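Local coordinates for 6-aminohexanoate-cyclic-dimer hydrolase (Arthrobacter sp., PDB 3A2Q), which hydrolyses the cyclic dimer of 6-aminohexanoate, a by-product of nylon-6 manufacture, to the linear dimer, at residues A37-I42 against A160-V165; N139-G144 against R479-L484. The protein carries 1 engineered substitution. One frame throughout, in Å; residues are numbered along the deposited sequence.

Contact 1 of 2, residues A37-I42 against A160-V165; sequences AVNPEI and AALSPV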
loop_
_atom_site.group_PDB
_atom_site.type_symbol
_atom_site.label_atom_id
_atom_site.label_comp_id
_atom_site.label_asym_id
_atom_site.label_seq_id
_atom_site.Cartn_x
_atom_site.Cartn_y
_atom_site.Cartn_z
ATOM N N ALA A 37 11.950 13.975 16.318
ATOM C CA ALA A 37 13.201 14.429 15.723
ATOM C C ALA A 37 13.286 14.291 14.204
ATOM O O ALA A 37 13.714 15.215 13.509
ATOM C CB ALA A 37 14.365 13.685 16.366
ATOM N N VAL A 38 12.872 13.134 13.697
ATOM C CA VAL A 38 12.943 12.842 12.267
ATOM C C VAL A 38 11.733 13.225 11.416
ATOM O O VAL A 38 11.895 13.698 10.290
ATOM C CB VAL A 38 13.246 11.335 12.052
ATOM C CG1 VAL A 38 13.082 10.958 10.591
ATOM C CG2 VAL A 38 14.659 11.031 12.515
ATOM N N ASN A 39 10.528 13.030 11.944
ATOM C CA ASN A 39 9.323 13.341 11.179
ATOM C C ASN A 39 9.234 14.753 10.607
ATOM O O ASN A 39 8.679 14.950 9.526
ATOM C CB ASN A 39 8.071 13.064 12.007
ATOM C CG ASN A 39 6.813 13.122 11.174
ATOM O OD1 ASN A 39 6.670 12.386 10.194
ATOM N ND2 ASN A 39 5.894 13.999 11.550
ATOM N N PRO A 40 9.763 15.762 11.320
ATOM C CA PRO A 40 9.670 17.113 10.755
ATOM C C PRO A 40 10.292 17.210 9.363
ATOM O O PRO A 40 9.832 17.975 8.516
ATOM C CB PRO A 40 10.405 17.974 11.781
ATOM C CG PRO A 40 10.218 17.218 13.067
ATOM C CD PRO A 40 10.397 15.783 12.652
ATOM N N GLU A 41 11.330 16.418 9.122
ATOM C CA GLU A 41 12.007 16.440 7.832
ATOM C C GLU A 41 11.265 15.736 6.698
ATOM O O GLU A 41 11.432 16.093 5.533
ATOM C CB GLU A 41 13.404 15.834 7.961
ATOM C CG GLU A 41 14.324 16.595 8.893
ATOM C CD GLU A 41 15.772 16.184 8.729
ATOM O OE1 GLU A 41 16.334 16.410 7.634
ATOM O OE2 GLU A 41 16.348 15.636 9.690
ATOM N N ILE A 42 10.442 14.744 7.024
ATOM C CA ILE A 42 9.732 14.015 5.982
ATOM C C ILE A 42 8.217 14.212 5.918
ATOM O O ILE A 42 7.595 13.852 4.920
ATOM C CB ILE A 42 10.051 12.502 6.060
ATOM C CG1 ILE A 42 9.738 11.961 7.455
ATOM C CG2 ILE A 42 11.514 12.268 5.729
ATOM C CD1 ILE A 42 9.969 10.465 7.594
ATOM N N ALA A 160 11.781 5.124 7.703
ATOM C CA ALA A 160 12.518 5.969 8.642
ATOM C C ALA A 160 12.423 5.471 10.080
ATOM O O ALA A 160 12.798 6.177 11.017
ATOM C CB ALA A 160 12.013 7.398 8.558
ATOM N N ALA A 161 11.908 4.259 10.248
ATOM C CA ALA A 161 11.771 3.641 11.562
ATOM C C ALA A 161 10.873 4.381 12.554
ATOM O O ALA A 161 11.085 4.296 13.764
ATOM C CB ALA A 161 13.150 3.423 12.173
ATOM N N LEU A 162 9.869 5.098 12.057
ATOM C CA LEU A 162 8.957 5.800 12.953
ATOM C C LEU A 162 8.025 4.750 13.560
ATOM O O LEU A 162 7.313 5.010 14.531
ATOM C CB LEU A 162 8.152 6.858 12.194
ATOM C CG LEU A 162 8.955 7.826 11.319
ATOM C CD1 LEU A 162 8.043 8.950 10.848
ATOM C CD2 LEU A 162 10.131 8.393 12.098
ATOM N N SER A 163 8.056 3.557 12.970
ATOM C CA SER A 163 7.271 2.400 13.401
ATOM C C SER A 163 7.762 1.210 12.583
ATOM O O SER A 163 8.198 1.378 11.444
ATOM C CB SER A 163 5.779 2.615 13.154
ATOM O OG SER A 163 5.224 3.496 14.113
ATOM N N PRO A 164 7.713 -0.002 13.155
ATOM C CA PRO A 164 8.175 -1.186 12.420
ATOM C C PRO A 164 7.173 -1.692 11.382
ATOM O O PRO A 164 7.536 -2.420 10.459
ATOM C CB PRO A 164 8.424 -2.206 13.526
ATOM C CG PRO A 164 7.423 -1.817 14.575
ATOM C CD PRO A 164 7.463 -0.316 14.575
ATOM N N VAL A 165 5.913 -1.299 11.543
ATOM C CA VAL A 165 4.851 -1.712 10.634
ATOM C C VAL A 165 3.813 -0.606 10.505
ATOM O O VAL A 165 3.689 0.246 11.383
ATOM C CB VAL A 165 4.142 -2.987 11.137
ATOM C CG1 VAL A 165 5.151 -4.109 11.317
ATOM C CG2 VAL A 165 3.426 -2.705 12.437
#

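Contact 2 of 2, residues N139-G144 against R479-L484; sequences NPWNLG and RRPQLL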
loop_
_atom_site.group_PDB
_atom_site.type_symbol
_atom_site.label_atom_id
_atom_site.label_comp_id
_atom_site.label_asym_id
_atom_site.label_seq_id
_atom_site.Cartn_x
_atom_site.Cartn_y
_atom_site.Cartn_z
ATOM N N ASN A 139 10.880 11.754 0.755
ATOM C CA ASN A 139 11.580 10.481 0.843
ATOM C C ASN A 139 12.799 10.495 1.759
ATOM O O ASN A 139 13.720 11.291 1.577
ATOM C CB ASN A 139 11.998 10.037 -0.558
ATOM C CG ASN A 139 12.218 8.543 -0.652
ATOM O OD1 ASN A 139 12.963 7.966 0.133
ATOM N ND2 ASN A 139 11.565 7.908 -1.622
ATOM N N PRO A 140 12.816 9.607 2.765
ATOM C CA PRO A 140 13.928 9.505 3.716
ATOM C C PRO A 140 15.262 9.217 3.021
ATOM O O PRO A 140 16.329 9.540 3.546
ATOM C CB PRO A 140 13.503 8.359 4.634
ATOM C CG PRO A 140 11.998 8.387 4.555
ATOM C CD PRO A 140 11.734 8.668 3.109
ATOM N N TRP A 141 15.198 8.603 1.843
ATOM C CA TRP A 141 16.407 8.278 1.095
ATOM C C TRP A 141 16.930 9.492 0.331
ATOM O O TRP A 141 18.115 9.569 0.022
ATOM C CB TRP A 141 16.147 7.123 0.115
ATOM C CG TRP A 141 15.742 5.839 0.783
ATOM C CD1 TRP A 141 14.501 5.512 1.247
ATOM C CD2 TRP A 141 16.595 4.732 1.104
ATOM N NE1 TRP A 141 14.526 4.270 1.842
ATOM C CE2 TRP A 141 15.799 3.768 1.768
ATOM C CE3 TRP A 141 17.954 4.461 0.896
ATOM C CZ2 TRP A 141 16.320 2.551 2.230
ATOM C CZ3 TRP A 141 18.473 3.244 1.358
ATOM C CH2 TRP A 141 17.654 2.309 2.016
ATOM N N ASN A 142 16.034 10.425 0.024
ATOM C CA ASN A 142 16.374 11.650 -0.699
ATOM C C ASN A 142 15.195 12.611 -0.538
ATOM O O ASN A 142 14.177 12.471 -1.210
ATOM C CB ASN A 142 16.592 11.341 -2.180
ATOM C CG ASN A 142 17.182 12.504 -2.931
ATOM O OD1 ASN A 142 16.787 13.650 -2.731
ATOM N ND2 ASN A 142 18.128 12.216 -3.819
ATOM N N LEU A 143 15.350 13.595 0.344
ATOM C CA LEU A 143 14.285 14.559 0.639
ATOM C C LEU A 143 13.696 15.330 -0.540
ATOM O O LEU A 143 12.617 15.919 -0.430
ATOM C CB LEU A 143 14.767 15.535 1.714
ATOM C CG LEU A 143 15.163 14.848 3.024
ATOM C CD1 LEU A 143 15.686 15.877 4.016
ATOM C CD2 LEU A 143 13.958 14.105 3.597
ATOM N N GLY A 144 14.390 15.329 -1.669
ATOM C CA GLY A 144 13.865 16.027 -2.826
ATOM C C GLY A 144 13.036 15.104 -3.695
ATOM O O GLY A 144 12.532 15.515 -4.739
ATOM N N ARG A 479 20.830 -2.051 4.465
ATOM C CA ARG A 479 20.688 -0.722 3.879
ATOM C C ARG A 479 19.737 0.184 4.666
ATOM O O ARG A 479 18.671 -0.248 5.110
ATOM C CB ARG A 479 20.214 -0.839 2.425
ATOM C CG ARG A 479 21.142 -1.660 1.527
ATOM C CD ARG A 479 20.803 -1.475 0.046
ATOM N NE ARG A 479 19.510 -2.050 -0.318
ATOM C CZ ARG A 479 19.305 -3.330 -0.618
ATOM N NH1 ARG A 479 20.311 -4.195 -0.608
ATOM N NH2 ARG A 479 18.086 -3.750 -0.931
ATOM N N ARG A 480 20.136 1.443 4.836
ATOM C CA ARG A 480 19.330 2.423 5.563
ATOM C C ARG A 480 19.341 3.772 4.847
ATOM O O ARG A 480 20.340 4.153 4.232
ATOM C CB ARG A 480 19.871 2.618 6.983
ATOM C CG ARG A 480 19.937 1.356 7.811
ATOM C CD ARG A 480 20.271 1.672 9.258
ATOM N NE ARG A 480 20.496 0.454 10.029
ATOM C CZ ARG A 480 20.590 0.416 11.352
ATOM N NH1 ARG A 480 20.477 1.534 12.055
ATOM N NH2 ARG A 480 20.791 -0.740 11.971
ATOM N N PRO A 481 18.229 4.517 4.921
ATOM C CA PRO A 481 18.186 5.823 4.255
ATOM C C PRO A 481 19.150 6.792 4.943
ATOM O O PRO A 481 19.418 6.659 6.139
ATOM C CB PRO A 481 16.725 6.241 4.401
ATOM C CG PRO A 481 16.279 5.531 5.650
ATOM C CD PRO A 481 16.932 4.181 5.533
ATOM N N GLN A 482 19.674 7.753 4.186
ATOM C CA GLN A 482 20.618 8.733 4.725
ATOM C C GLN A 482 20.028 9.541 5.874
ATOM O O GLN A 482 20.758 10.051 6.726
ATOM C CB GLN A 482 21.091 9.688 3.625
ATOM C CG GLN A 482 21.804 9.004 2.469
ATOM C CD GLN A 482 23.045 8.237 2.899
ATOM O OE1 GLN A 482 23.591 7.448 2.129
ATOM N NE2 GLN A 482 23.499 8.472 4.125
ATOM N N LEU A 483 18.705 9.661 5.892
ATOM C CA LEU A 483 18.026 10.401 6.946
ATOM C C LEU A 483 18.444 9.838 8.299
ATOM O O LEU A 483 18.508 10.559 9.290
ATOM C CB LEU A 483 16.510 10.279 6.780
ATOM C CG LEU A 483 15.630 11.044 7.768
ATOM C CD1 LEU A 483 15.867 12.539 7.620
ATOM C CD2 LEU A 483 14.176 10.706 7.505
ATOM N N LEU A 484 18.727 8.541 8.325
ATOM C CA LEU A 484 19.148 7.860 9.544
ATOM C C LEU A 484 20.669 7.716 9.574
ATOM O O LEU A 484 21.202 6.756 10.131
ATOM C CB LEU A 484 18.488 6.478 9.625
ATOM C CG LEU A 484 17.027 6.395 10.088
ATOM C CD1 LEU A 484 16.164 7.374 9.318
ATOM C CD2 LEU A 484 16.523 4.969 9.901
#

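Contact 1 of 2, residues A37-I42 against A160-V165
With chi1 at 55°, I42 sets CG1 between its own backbone N and carbonyl carbon, and the extended chain carries CD1 out to A160 and L162; V38, with CG1 opposite its backbone N (chi1 170°), sends that methyl to the same pair. The I42 CD1 methyl sits 3.8 Å from A160 CB and meets L162 CD1 tip to tip at 4.1 Å. One turn back, V38 CG1 lies 4.2 Å from A160 CB, with L162 crossing it at a slant through CD2. L162 thus splits its fork, CD2 to V38 and CD1 to I42. That second methyl also lies 3.8 Å from N39 OD1, the two side chains crossing at roughly a right angle. N39 OD1 accepts from V45 N, at the start of strand 45-48. No hydrogen bond spans the segments. S163 OG donates to L162 O, 2.6 Å, well off the carbonyl direction (102°), and H34 NE2, from helix 24-42, is hydrogen-bonded to A160 O. A161, at positive phi, is the C-prime residue of a Schellman motif ending helix 152-159, with L162 N returning to A157 O and A161 N to V158 O.

Contact 2 of 2, residues N139-G144 against R479-L484
P481 lies over one face of the W141 indole, its CB 3.6 Å from the centroid of the five-membered ring and only 8° off the normal, a well-centred CH-pi contact. W141 CB points away from 479-484, but chi1 near -62°, with CG beside the backbone N, swings the indole back over P481. The proline ring continues across the indole, with CD 3.7 Å from W141 CZ2, and the preceding peptide lies by the six-membered ring, R480 O 3.5 Å from W141 CZ3. Beside the stack, P140 CB touches L483 CD2 at 3.8 Å and P481 CB at almost the same distance. L483 N donates a weak, bent hydrogen bond to P140 O (3.3 Å, 146° at the hydrogen), and P140 O is also packed against P481 CB at 3.4 Å. P140 and W141 are the central residues of a type I beta turn from N139 to N142, and N139 adds an Asx turn: its OD1 accepts from W141 N at 2.9 Å, while ND2 donates to the carbonyls of S146 and V181. A second Asx turn follows, G144 N approaching N142 OD1 (3.1 Å) in the plane of its amide, at a lone pair. Further out, W141 NE1 donates to C182 O, which together with the P481 face contact limits the rotation of the indole, and R480 makes a cation-pi contact with W7.

From the N terminus, helix 24-42 comes first, and contact 1 closes a loop of 117 residues by bringing residues 37-42 of that helix against 160-165, between helix 152-159 and strand 165-170. Contact 2 starts inside that loop, at 139-144, and closes a far longer one of 334 residues at the C-terminal tail, 479-484. The segments therefore alternate along the chain, and the two closures cross instead of nesting. Their centres lie 11 Å apart and they touch directly: L483 CD2 packs 3.3 Å from V38 CG1. Helix 24-42 touches both: the loop after helix 152-159 in contact 1, and through L143 and L483 the loop 139-144 and the tail 479-484 of contact 2.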